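Local coordinates for hemolysin-related protein (Vibrio cholerae serotype O1, PDB 6MLT) that is a secreted matrix protein of the bacterial biofilm that binds metal ions and carbohydrate and probably helps the biofilm adhere to surfaces, at residues I149-I154 and W573-F578; S185-S190 and G194-F199; L204-N207 and Y211-Q214; N228-G231 and P235-V238. All blocks are in the same frame, centred on the assembly; numbering follows the deposited sequence.

Overall arrangement
Along the chain, interactions 2, 3 and 4 follow in series, all nested inside the long loop that interaction 1 closes by joining strand 150-152 to the segment 573-578, in a loop after strand 553-559. Interactions 2 and 3 share one four-stranded antiparallel sheet, 185-188 to 211-214, and their centres are about 9 Å apart. Interaction 1 uses the first strand of the preceding sheet, its centre about 12 Å from that of interaction 2, and interaction 4 belongs to the following sheet, with its centre about 14 Å from that of interaction 2. Three successive sheets, each carrying a sodium loop after its first strand, are consistent with adjoining blades of a beta-propeller.

Interaction 1: residues I149-I154 and W573-F578; sequences IALADI and WNQYAF. With NA (sodium ion), chain E.
Gln-575 reaches across to strand 150-152 and makes the one direct hydrogen bond of this contact: its OE1 accepts from Leu-151 N at 2.8 Å, the donor lying somewhat out of the carbonyl plane. The same oxygen sits 3.4 Å from Ala-150 CA, while CB of Ala-150 packs against the amide, so this is the close-fitting part. CG of Gln-575 lies between its own backbone N and carbonyl carbon (chi1 63°), and from there the chain runs out extended to the strand. The other half of the amide turns back: NE2 donates to Ala-577 O at 3.0 Å, in the amide plane of Gln-575 but from above the carbonyl plane of Ala-577, the centre of an inverse gamma turn. The headgroup is therefore held at both ends, which should fix its flip.

Around this direct bond the seam is carried by water. One joins the two backbones, from Ile-149 O to Ala-577 N; another takes a hydrogen bond from Gln-575 NE2 and gives one to Leu-151 O at 2.9 Å; a third connects that same carbonyl with Asn-574 ND2. Although wet, the seam is buried. Further along, Asp-153 OD1 binds sodium at 2.4 Å with Asn-155, Asp-157, Asn-159 and Glu-161. Such a strand running into a metal loop is consistent with a blade of the FG-GAP-like beta-propeller family, to which this part of the chain belongs.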
loop_
_atom_site.group_PDB
_atom_site.type_symbol
_atom_site.label_atom_id
_atom_site.label_comp_id
_atom_site.label_asym_id
_atom_site.label_seq_id
_atom_site.Cartn_x
_atom_site.Cartn_y
_atom_site.Cartn_z
ATOM N N ILE A 149 0.648 -16.977 -4.429
ATOM C CA ILE A 149 0.838 -17.274 -3.018
ATOM C C ILE A 149 1.199 -15.976 -2.315
ATOM O O ILE A 149 2.090 -15.247 -2.767
ATOM C CB ILE A 149 1.933 -18.335 -2.804
ATOM C CG1 ILE A 149 1.499 -19.661 -3.437
ATOM C CG2 ILE A 149 2.220 -18.506 -1.326
ATOM C CD1 ILE A 149 2.557 -20.736 -3.417
ATOM N N ALA A 150 0.497 -15.680 -1.224
ATOM C CA ALA A 150 0.808 -14.544 -0.373
ATOM C C ALA A 150 1.077 -15.050 1.039
ATOM O O ALA A 150 0.543 -16.085 1.456
ATOM C CB ALA A 150 -0.323 -13.520 -0.365
ATOM N N LEU A 151 1.916 -14.321 1.767
ATOM C CA LEU A 151 2.376 -14.721 3.094
ATOM C C LEU A 151 2.030 -13.633 4.098
ATOM O O LEU A 151 2.437 -12.478 3.929
ATOM C CB LEU A 151 3.883 -14.965 3.088
ATOM C CG LEU A 151 4.385 -15.907 1.993
ATOM C CD1 LEU A 151 5.901 -15.913 1.959
ATOM C CD2 LEU A 151 3.846 -17.309 2.208
ATOM N N ALA A 152 1.312 -14.006 5.157
ATOM C CA ALA A 152 0.934 -13.042 6.183
ATOM C C ALA A 152 0.558 -13.772 7.459
ATOM O O ALA A 152 0.127 -14.929 7.426
ATOM C CB ALA A 152 -0.237 -12.163 5.726
ATOM N N ASP A 153 0.727 -13.082 8.587
ATOM C CA ASP A 153 0.166 -13.532 9.859
ATOM C C ASP A 153 -1.230 -12.934 9.949
ATOM O O ASP A 153 -1.394 -11.762 10.301
ATOM C CB ASP A 153 1.037 -13.106 11.034
ATOM C CG ASP A 153 0.480 -13.570 12.387
ATOM O OD1 ASP A 153 -0.633 -14.144 12.440
ATOM O OD2 ASP A 153 1.173 -13.367 13.406
ATOM N N ILE A 154 -2.248 -13.740 9.633
ATOM C CA ILE A 154 -3.591 -13.197 9.451
ATOM C C ILE A 154 -4.415 -13.205 10.727
ATOM O O ILE A 154 -5.470 -12.552 10.767
ATOM C CB ILE A 154 -4.350 -13.952 8.342
ATOM C CG1 ILE A 154 -4.541 -15.430 8.717
ATOM C CG2 ILE A 154 -3.616 -13.794 7.015
ATOM C CD1 ILE A 154 -5.277 -16.244 7.670
ATOM N N TRP A 573 11.231 -7.495 -2.446
ATOM C CA TRP A 573 9.970 -7.632 -3.177
ATOM C C TRP A 573 9.648 -9.123 -3.142
ATOM O O TRP A 573 10.018 -9.878 -4.046
ATOM C CB TRP A 573 10.085 -7.097 -4.596
ATOM C CG TRP A 573 8.767 -6.970 -5.291
ATOM C CD1 TRP A 573 7.944 -7.986 -5.672
ATOM C CD2 TRP A 573 8.127 -5.755 -5.700
ATOM N NE1 TRP A 573 6.824 -7.481 -6.298
ATOM C CE2 TRP A 573 6.912 -6.112 -6.322
ATOM C CE3 TRP A 573 8.464 -4.400 -5.597
ATOM C CZ2 TRP A 573 6.033 -5.165 -6.847
ATOM C CZ3 TRP A 573 7.589 -3.456 -6.119
ATOM C CH2 TRP A 573 6.384 -3.847 -6.735
ATOM N N ASN A 574 8.971 -9.545 -2.082
ATOM C CA ASN A 574 9.002 -10.945 -1.697
ATOM C C ASN A 574 7.818 -11.749 -2.218
ATOM O O ASN A 574 7.819 -12.977 -2.074
ATOM C CB ASN A 574 9.055 -11.056 -0.174
ATOM C CG ASN A 574 7.761 -10.644 0.467
ATOM O OD1 ASN A 574 7.324 -9.500 0.322
ATOM N ND2 ASN A 574 7.121 -11.573 1.152
ATOM N N GLN A 575 6.824 -11.101 -2.819
ATOM C CA GLN A 575 5.655 -11.799 -3.331
ATOM C C GLN A 575 5.010 -10.931 -4.399
ATOM O O GLN A 575 5.299 -9.740 -4.523
ATOM C CB GLN A 575 4.664 -12.136 -2.205
ATOM C CG GLN A 575 4.062 -10.932 -1.503
ATOM C CD GLN A 575 3.165 -11.303 -0.335
ATOM O OE1 GLN A 575 3.344 -12.348 0.302
ATOM N NE2 GLN A 575 2.212 -10.438 -0.034
ATOM N N TYR A 576 4.126 -11.549 -5.174
ATOM C CA TYR A 576 3.475 -10.841 -6.272
ATOM C C TYR A 576 2.561 -9.735 -5.759
ATOM O O TYR A 576 2.445 -8.674 -6.385
ATOM C CB TYR A 576 2.694 -11.846 -7.117
ATOM C CG TYR A 576 2.084 -11.278 -8.362
ATOM C CD1 TYR A 576 0.809 -10.738 -8.337
ATOM C CD2 TYR A 576 2.770 -11.298 -9.570
ATOM C CE1 TYR A 576 0.232 -10.222 -9.476
ATOM C CE2 TYR A 576 2.197 -10.780 -10.726
ATOM C CZ TYR A 576 0.930 -10.248 -10.663
ATOM O OH TYR A 576 0.345 -9.727 -11.787
ATOM N N ALA A 577 1.895 -9.973 -4.629
ATOM C CA ALA A 577 1.011 -8.985 -4.004
ATOM C C ALA A 577 1.782 -8.151 -2.980
ATOM O O ALA A 577 1.444 -8.072 -1.798
ATOM C CB ALA A 577 -0.183 -9.682 -3.361
ATOM N N PHE A 578 2.835 -7.502 -3.468
ATOM C CA PHE A 578 3.737 -6.753 -2.608
ATOM C C PHE A 578 3.172 -5.370 -2.300
ATOM O O PHE A 578 2.740 -4.652 -3.206
ATOM C CB PHE A 578 5.108 -6.609 -3.267
ATOM C CG PHE A 578 6.049 -5.761 -2.476
ATOM C CD1 PHE A 578 6.710 -6.284 -1.382
ATOM C CD2 PHE A 578 6.240 -4.428 -2.796
ATOM C CE1 PHE A 578 7.566 -5.498 -0.639
ATOM C CE2 PHE A 578 7.095 -3.637 -2.052
ATOM C CZ PHE A 578 7.752 -4.166 -0.979
HETATM NA NA NA E . -0.844 -16.525 12.241
HETATM O O HOH W 1 1.314 -12.643 -3.527
HETATM O O HOH W 2 0.645 -10.682 2.467
HETATM O O HOH W 3 4.761 -11.080 3.070
#

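Interaction 2: residues S185-S190 and G194-F199; sequences SIAFDS and GQREVF. With NA (sodium ion), chain F.
Asp-189, Gln-195 and Glu-197 grip one sodium ion from the two ends of the loop that joins strands 185-188 and 197-200. Asp-189 gives OD1 at 2.3 Å, Gln-195 its backbone O at 2.2 Å, and Glu-197 both carboxylate oxygens; Asn-191 and Asp-193 from the middle of the loop complete the site.

The next shell positions these ligands. Glu-197 OE1 accepts from Ser-190 N nearly end-on to its C-O bond, and from Ser-190 OG at 2.7 Å, from above the carboxylate plane. The Glu-197 chain, bent at chi2 (65°), curls back to meet both. OD2 of Asp-189, the oxygen not on the metal, takes Gly-194 N at 2.8 Å on its syn side but well out of the carboxylate plane.

Behind the loop, strands 185-188 and 197-199 pair antiparallel, with Ile-186/Phe-199 and Phe-188/Glu-197 as hydrogen-bonded pairs. Arg-196 reaches to the far edge of strand 185-188: NH2 donates to Ala-187 O at 2.9 Å, the oxygen in the guanidinium plane but the N-H above the carbonyl plane; NH1 forms a salt bridge with Asp-582, and NE is buried without a partner. Ligands at every second residue recall the DxDxDG-type cation loops of FG-GAP beta-propeller blades.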
loop_
_atom_site.group_PDB
_atom_site.type_symbol
_atom_site.label_atom_id
_atom_site.label_comp_id
_atom_site.label_asym_id
_atom_site.label_seq_id
_atom_site.Cartn_x
_atom_site.Cartn_y
_atom_site.Cartn_z
ATOM N N SER A 185 -5.064 -14.341 -4.007
ATOM C CA SER A 185 -5.563 -14.176 -2.649
ATOM C C SER A 185 -4.763 -13.082 -1.960
ATOM O O SER A 185 -3.550 -12.990 -2.152
ATOM C CB SER A 185 -5.441 -15.477 -1.826
ATOM O OG SER A 185 -5.955 -16.596 -2.521
ATOM N N ILE A 186 -5.438 -12.255 -1.152
ATOM C CA ILE A 186 -4.762 -11.304 -0.276
ATOM C C ILE A 186 -5.466 -11.296 1.075
ATOM O O ILE A 186 -6.598 -11.760 1.215
ATOM C CB ILE A 186 -4.713 -9.868 -0.855
ATOM C CG1 ILE A 186 -6.120 -9.276 -1.001
ATOM C CG2 ILE A 186 -3.998 -9.856 -2.200
ATOM C CD1 ILE A 186 -6.110 -7.751 -1.134
ATOM N N ALA A 187 -4.786 -10.738 2.075
ATOM C CA ALA A 187 -5.342 -10.617 3.414
ATOM C C ALA A 187 -5.286 -9.168 3.877
ATOM O O ALA A 187 -4.291 -8.474 3.648
ATOM C CB ALA A 187 -4.589 -11.497 4.411
ATOM N N PHE A 188 -6.352 -8.723 4.543
ATOM C CA PHE A 188 -6.381 -7.401 5.149
ATOM C C PHE A 188 -7.508 -7.370 6.166
ATOM O O PHE A 188 -8.469 -8.141 6.067
ATOM C CB PHE A 188 -6.558 -6.294 4.099
ATOM C CG PHE A 188 -7.917 -6.266 3.457
ATOM C CD1 PHE A 188 -8.272 -7.206 2.508
ATOM C CD2 PHE A 188 -8.830 -5.276 3.787
ATOM C CE1 PHE A 188 -9.521 -7.173 1.911
ATOM C CE2 PHE A 188 -10.078 -5.233 3.194
ATOM C CZ PHE A 188 -10.428 -6.181 2.255
ATOM N N ASP A 189 -7.366 -6.488 7.156
ATOM C CA ASP A 189 -8.397 -6.288 8.170
ATOM C C ASP A 189 -9.494 -5.426 7.561
ATOM O O ASP A 189 -9.366 -4.205 7.470
ATOM C CB ASP A 189 -7.806 -5.638 9.417
ATOM C CG ASP A 189 -8.786 -5.596 10.584
ATOM O OD1 ASP A 189 -9.973 -5.953 10.402
ATOM O OD2 ASP A 189 -8.368 -5.203 11.692
ATOM N N SER A 190 -10.581 -6.068 7.139
ATOM C CA SER A 190 -11.655 -5.376 6.439
ATOM C C SER A 190 -12.577 -4.608 7.373
ATOM O O SER A 190 -13.260 -3.684 6.924
ATOM C CB SER A 190 -12.493 -6.386 5.654
ATOM O OG SER A 190 -13.241 -7.189 6.550
ATOM N N GLY A 194 -8.967 -6.312 14.168
ATOM C CA GLY A 194 -7.644 -6.833 14.419
ATOM C C GLY A 194 -7.316 -8.117 13.689
ATOM O O GLY A 194 -6.135 -8.452 13.555
ATOM N N GLN A 195 -8.321 -8.851 13.231
ATOM C CA GLN A 195 -8.108 -10.041 12.423
ATOM C C GLN A 195 -8.104 -9.668 10.951
ATOM O O GLN A 195 -8.810 -8.754 10.524
ATOM C CB GLN A 195 -9.202 -11.073 12.699
ATOM C CG GLN A 195 -9.216 -11.586 14.127
ATOM C CD GLN A 195 -7.976 -12.377 14.454
ATOM O OE1 GLN A 195 -7.731 -13.430 13.872
ATOM N NE2 GLN A 195 -7.171 -11.865 15.372
ATOM N N ARG A 196 -7.300 -10.377 10.168
ATOM C CA ARG A 196 -7.255 -10.138 8.736
ATOM C C ARG A 196 -8.139 -11.155 8.027
ATOM O O ARG A 196 -8.034 -12.363 8.268
ATOM C CB ARG A 196 -5.815 -10.177 8.227
ATOM C CG ARG A 196 -5.013 -8.997 8.791
ATOM C CD ARG A 196 -3.565 -9.103 8.503
ATOM N NE ARG A 196 -3.296 -8.950 7.085
ATOM C CZ ARG A 196 -2.081 -8.798 6.576
ATOM N NH1 ARG A 196 -1.024 -8.779 7.377
ATOM N NH2 ARG A 196 -1.925 -8.665 5.266
ATOM N N GLU A 197 -9.046 -10.649 7.200
ATOM C CA GLU A 197 -9.864 -11.485 6.342
ATOM C C GLU A 197 -9.090 -11.834 5.074
ATOM O O GLU A 197 -8.067 -11.224 4.754
ATOM C CB GLU A 197 -11.173 -10.773 6.001
ATOM C CG GLU A 197 -12.165 -10.639 7.168
ATOM C CD GLU A 197 -11.667 -9.754 8.308
ATOM O OE1 GLU A 197 -11.451 -8.540 8.086
ATOM O OE2 GLU A 197 -11.491 -10.279 9.432
ATOM N N VAL A 198 -9.589 -12.837 4.353
ATOM C CA VAL A 198 -8.955 -13.336 3.137
ATOM C C VAL A 198 -9.883 -13.046 1.967
ATOM O O VAL A 198 -11.052 -13.452 1.974
ATOM C CB VAL A 198 -8.648 -14.841 3.232
ATOM C CG1 VAL A 198 -8.041 -15.348 1.937
ATOM C CG2 VAL A 198 -7.703 -15.123 4.386
ATOM N N PHE A 199 -9.368 -12.353 0.958
ATOM C CA PHE A 199 -10.127 -12.045 -0.248
ATOM C C PHE A 199 -9.558 -12.849 -1.405
ATOM O O PHE A 199 -8.376 -12.708 -1.741
ATOM C CB PHE A 199 -10.088 -10.555 -0.576
ATOM C CG PHE A 199 -10.900 -10.196 -1.779
ATOM C CD1 PHE A 199 -12.275 -10.100 -1.691
ATOM C CD2 PHE A 199 -10.294 -9.998 -3.009
ATOM C CE1 PHE A 199 -13.032 -9.782 -2.800
ATOM C CE2 PHE A 199 -11.045 -9.681 -4.122
ATOM C CZ PHE A 199 -12.416 -9.576 -4.019
HETATM NA NA NA F . -10.923 -8.065 10.551
#

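Interaction 3: residues L204-N207 and Y211-Q214; sequences LYQN and YLWQ
Leu-204 meets two residues of the opposite strand at once, Leu-212 and Trp-213, and this defines a classic beta bulge. The backbone bonds tell it directly. Leu-204 N donates to Trp-213 O at 2.8 Å, and Leu-204 O takes Leu-212 N at 2.9 Å plus a weak bond from Trp-213 N at 3.5 Å. Leu-212, with psi at -58°, supplies the kink; Tyr-205 and Tyr-211 form a non-hydrogen-bonded pair.

The aromatic contact is CH-pi. Leu-204 CB lies over one face of the indole, 3.8 Å from the centroid of the Trp-213 six-membered ring and only 17° off its normal. Leu-204 CD2 lies against the five-membered ring, 3.2 Å from Trp-213 NE1. Trp-213 comes over the leucine because its CG sits between backbone N and carbonyl carbon (chi1 53°).

The apolar contacts centre on Leu-212. Its CD1 touches Leu-204 CD2 at 4.0 Å and, at 3.6 Å, CG of Gln-206, whose aliphatic stem crosses it at roughly a right angle.

Strand 211-214 is the outermost of its four-stranded sheet, while strand 203-205 is hydrogen-bonded on its other flank to 197-200 through Tyr-205 and Val-198. Leu-204 also packs on Phe-199 and Glu-197 there.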
loop_
_atom_site.group_PDB
_atom_site.type_symbol
_atom_site.label_atom_id
_atom_site.label_comp_id
_atom_site.label_asym_id
_atom_site.label_seq_id
_atom_site.Cartn_x
_atom_site.Cartn_y
_atom_site.Cartn_z
ATOM N N LEU A 204 -14.903 -12.702 0.212
ATOM C CA LEU A 204 -14.212 -12.343 1.443
ATOM C C LEU A 204 -14.557 -13.369 2.519
ATOM O O LEU A 204 -15.737 -13.578 2.835
ATOM C CB LEU A 204 -14.583 -10.932 1.912
ATOM C CG LEU A 204 -13.671 -10.399 3.026
ATOM C CD1 LEU A 204 -12.284 -10.094 2.473
ATOM C CD2 LEU A 204 -14.265 -9.170 3.699
ATOM N N TYR A 205 -13.525 -14.007 3.071
ATOM C CA TYR A 205 -13.654 -14.960 4.161
ATOM C C TYR A 205 -13.027 -14.400 5.430
ATOM O O TYR A 205 -12.019 -13.690 5.378
ATOM C CB TYR A 205 -12.949 -16.289 3.854
ATOM C CG TYR A 205 -13.243 -16.929 2.518
ATOM C CD1 TYR A 205 -12.461 -16.649 1.405
ATOM C CD2 TYR A 205 -14.259 -17.863 2.385
ATOM C CE1 TYR A 205 -12.707 -17.255 0.186
ATOM C CE2 TYR A 205 -14.510 -18.480 1.168
ATOM C CZ TYR A 205 -13.733 -18.169 0.075
ATOM O OH TYR A 205 -13.984 -18.769 -1.136
ATOM N N GLN A 206 -13.609 -14.752 6.575
ATOM C CA GLN A 206 -12.855 -14.674 7.818
ATOM C C GLN A 206 -11.687 -15.650 7.748
ATOM O O GLN A 206 -11.643 -16.544 6.896
ATOM C CB GLN A 206 -13.751 -14.974 9.021
ATOM C CG GLN A 206 -14.804 -13.907 9.261
ATOM C CD GLN A 206 -15.590 -14.124 10.542
ATOM O OE1 GLN A 206 -16.143 -15.197 10.772
ATOM N NE2 GLN A 206 -15.640 -13.102 11.384
ATOM N N ASN A 207 -10.714 -15.466 8.641
ATOM C CA ASN A 207 -9.512 -16.278 8.525
ATOM C C ASN A 207 -9.718 -17.718 8.988
ATOM O O ASN A 207 -8.796 -18.528 8.836
ATOM C CB ASN A 207 -8.336 -15.626 9.271
ATOM C CG ASN A 207 -8.628 -15.340 10.728
ATOM O OD1 ASN A 207 -9.427 -16.019 11.369
ATOM N ND2 ASN A 207 -7.948 -14.336 11.267
ATOM N N TYR A 211 -17.722 -17.516 5.502
ATOM C CA TYR A 211 -18.088 -16.618 4.414
ATOM C C TYR A 211 -18.602 -15.294 4.968
ATOM O O TYR A 211 -19.461 -15.278 5.854
ATOM C CB TYR A 211 -19.156 -17.297 3.564
ATOM C CG TYR A 211 -19.824 -16.450 2.508
ATOM C CD1 TYR A 211 -20.967 -15.721 2.797
ATOM C CD2 TYR A 211 -19.341 -16.424 1.204
ATOM C CE1 TYR A 211 -21.601 -14.970 1.827
ATOM C CE2 TYR A 211 -19.967 -15.677 0.229
ATOM C CZ TYR A 211 -21.095 -14.951 0.549
ATOM O OH TYR A 211 -21.728 -14.212 -0.412
ATOM N N LEU A 212 -18.085 -14.180 4.448
ATOM C CA LEU A 212 -18.579 -12.856 4.823
ATOM C C LEU A 212 -19.395 -12.216 3.709
ATOM O O LEU A 212 -20.550 -11.854 3.927
ATOM C CB LEU A 212 -17.418 -11.935 5.214
ATOM C CG LEU A 212 -16.723 -12.276 6.537
ATOM C CD1 LEU A 212 -15.499 -11.403 6.716
ATOM C CD2 LEU A 212 -17.672 -12.118 7.716
ATOM N N TRP A 213 -18.811 -12.042 2.527
ATOM C CA TRP A 213 -19.552 -11.523 1.391
ATOM C C TRP A 213 -18.816 -11.888 0.115
ATOM O O TRP A 213 -17.684 -12.377 0.137
ATOM C CB TRP A 213 -19.760 -10.010 1.489
ATOM C CG TRP A 213 -18.535 -9.165 1.699
ATOM C CD1 TRP A 213 -18.138 -8.583 2.867
ATOM C CD2 TRP A 213 -17.576 -8.765 0.710
ATOM N NE1 TRP A 213 -16.991 -7.854 2.670
ATOM C CE2 TRP A 213 -16.626 -7.946 1.354
ATOM C CE3 TRP A 213 -17.427 -9.023 -0.656
ATOM C CZ2 TRP A 213 -15.541 -7.385 0.683
ATOM C CZ3 TRP A 213 -16.346 -8.464 -1.325
ATOM C CH2 TRP A 213 -15.411 -7.657 -0.649
ATOM N N GLN A 214 -19.477 -11.632 -1.006
ATOM C CA GLN A 214 -18.941 -12.024 -2.297
ATOM C C GLN A 214 -19.361 -11.010 -3.345
ATOM O O GLN A 214 -20.546 -10.685 -3.452
ATOM C CB GLN A 214 -19.438 -13.419 -2.673
ATOM C CG GLN A 214 -18.863 -13.973 -3.943
ATOM C CD GLN A 214 -19.155 -15.451 -4.078
ATOM O OE1 GLN A 214 -18.732 -16.254 -3.241
ATOM N NE2 GLN A 214 -19.909 -15.817 -5.108
#

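Interaction 4: residues N228-G231 and P235-V238; sequences NLDG and PELV. With NA (sodium ion), chain G.
Glu-236 points its carboxylate from strand 236-241 into the loop at 228-231, where Asn-228 and Asp-230 meet it at a shared sodium ion. Its plane stands 39° from the Asn-228 amide and 62° from the Asp-230 carboxylate; the glutamate crosses both obliquely, and all three turn an oxygen to the metal. Asn-228 OD1 binds at 2.4 Å, Asp-230 OD1 at 2.3 Å and Glu-236 OE2 at 2.6 Å, with OE1 alongside; Asp-232 and the carbonyl of Lys-234 fill out the site.

Glu-236 OE1 has a second task: Leu-229 N donates to it at 2.8 Å, almost in line with the C-O bond. The glutamate is bent at chi2 (82°), which swings both oxygens back over the loop. Asp-230 OD2 comes within 2.8 Å of Glu-236 OE2, a close approach of two acceptors that the shared sodium probably makes tolerable.

The Leu-229 side chain, by contrast, packs in an apolar contact: CD1 meets Val-238 CG2 at 3.9 Å, the two crossing at about a right angle. Both rest on Ile-445 of strand 443-448, in the following sheet, while Leu-237 points the opposite way onto Ile-186 and Phe-188 of the preceding one, so strand 236-241 is sandwiched between two sheets.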
loop_
_atom_site.group_PDB
_atom_site.type_symbol
_atom_site.label_atom_id
_atom_site.label_comp_id
_atom_site.label_asym_id
_atom_site.label_seq_id
_atom_site.Cartn_x
_atom_site.Cartn_y
_atom_site.Cartn_z
ATOM N N ASN A 228 -6.511 3.250 0.414
ATOM C CA ASN A 228 -7.476 4.248 0.847
ATOM C C ASN A 228 -7.737 5.194 -0.315
ATOM O O ASN A 228 -6.828 5.907 -0.761
ATOM C CB ASN A 228 -6.974 5.012 2.068
ATOM C CG ASN A 228 -8.071 5.834 2.723
ATOM O OD1 ASN A 228 -9.248 5.700 2.381
ATOM N ND2 ASN A 228 -7.692 6.682 3.672
ATOM N N LEU A 229 -8.972 5.189 -0.811
ATOM C CA LEU A 229 -9.339 5.956 -1.993
ATOM C C LEU A 229 -10.471 6.941 -1.722
ATOM O O LEU A 229 -11.109 7.411 -2.666
ATOM C CB LEU A 229 -9.722 5.009 -3.132
ATOM C CG LEU A 229 -8.606 4.071 -3.587
ATOM C CD1 LEU A 229 -9.165 2.992 -4.497
ATOM C CD2 LEU A 229 -7.504 4.843 -4.297
ATOM N N ASP A 230 -10.731 7.270 -0.461
ATOM C CA ASP A 230 -11.769 8.244 -0.125
ATOM C C ASP A 230 -11.357 8.950 1.165
ATOM O O ASP A 230 -10.172 8.993 1.509
ATOM C CB ASP A 230 -13.145 7.559 -0.039
ATOM C CG ASP A 230 -13.203 6.491 1.031
ATOM O OD1 ASP A 230 -12.324 6.477 1.918
ATOM O OD2 ASP A 230 -14.131 5.656 0.978
ATOM N N GLY A 231 -12.331 9.497 1.888
ATOM C CA GLY A 231 -12.064 10.357 3.022
ATOM C C GLY A 231 -12.154 9.726 4.395
ATOM O O GLY A 231 -12.069 10.454 5.391
ATOM N N PRO A 235 -10.470 0.614 4.607
ATOM C CA PRO A 235 -9.835 0.163 3.366
ATOM C C PRO A 235 -10.836 0.042 2.232
ATOM O O PRO A 235 -12.009 -0.285 2.430
ATOM C CB PRO A 235 -9.267 -1.212 3.738
ATOM C CG PRO A 235 -10.204 -1.718 4.787
ATOM C CD PRO A 235 -10.649 -0.492 5.565
ATOM N N GLU A 236 -10.352 0.331 1.031
ATOM C CA GLU A 236 -11.051 0.027 -0.204
ATOM C C GLU A 236 -10.268 -1.042 -0.954
ATOM O O GLU A 236 -9.065 -1.214 -0.759
ATOM C CB GLU A 236 -11.221 1.277 -1.073
ATOM C CG GLU A 236 -12.388 2.180 -0.660
ATOM C CD GLU A 236 -12.053 3.112 0.498
ATOM O OE1 GLU A 236 -11.000 3.788 0.443
ATOM O OE2 GLU A 236 -12.846 3.172 1.463
ATOM N N LEU A 237 -10.978 -1.763 -1.815
ATOM C CA LEU A 237 -10.447 -2.916 -2.521
ATOM C C LEU A 237 -10.607 -2.684 -4.018
ATOM O O LEU A 237 -11.710 -2.385 -4.484
ATOM C CB LEU A 237 -11.193 -4.175 -2.080
ATOM C CG LEU A 237 -10.650 -5.555 -2.411
ATOM C CD1 LEU A 237 -9.293 -5.788 -1.763
ATOM C CD2 LEU A 237 -11.658 -6.602 -1.944
ATOM N N VAL A 238 -9.509 -2.794 -4.761
ATOM C CA VAL A 238 -9.525 -2.686 -6.219
ATOM C C VAL A 238 -9.411 -4.088 -6.795
ATOM O O VAL A 238 -8.509 -4.841 -6.414
ATOM C CB VAL A 238 -8.374 -1.799 -6.728
ATOM C CG1 VAL A 238 -8.526 -1.554 -8.220
ATOM C CG2 VAL A 238 -8.337 -0.486 -5.970
HETATM NA NA NA G . -11.351 4.696 2.911
#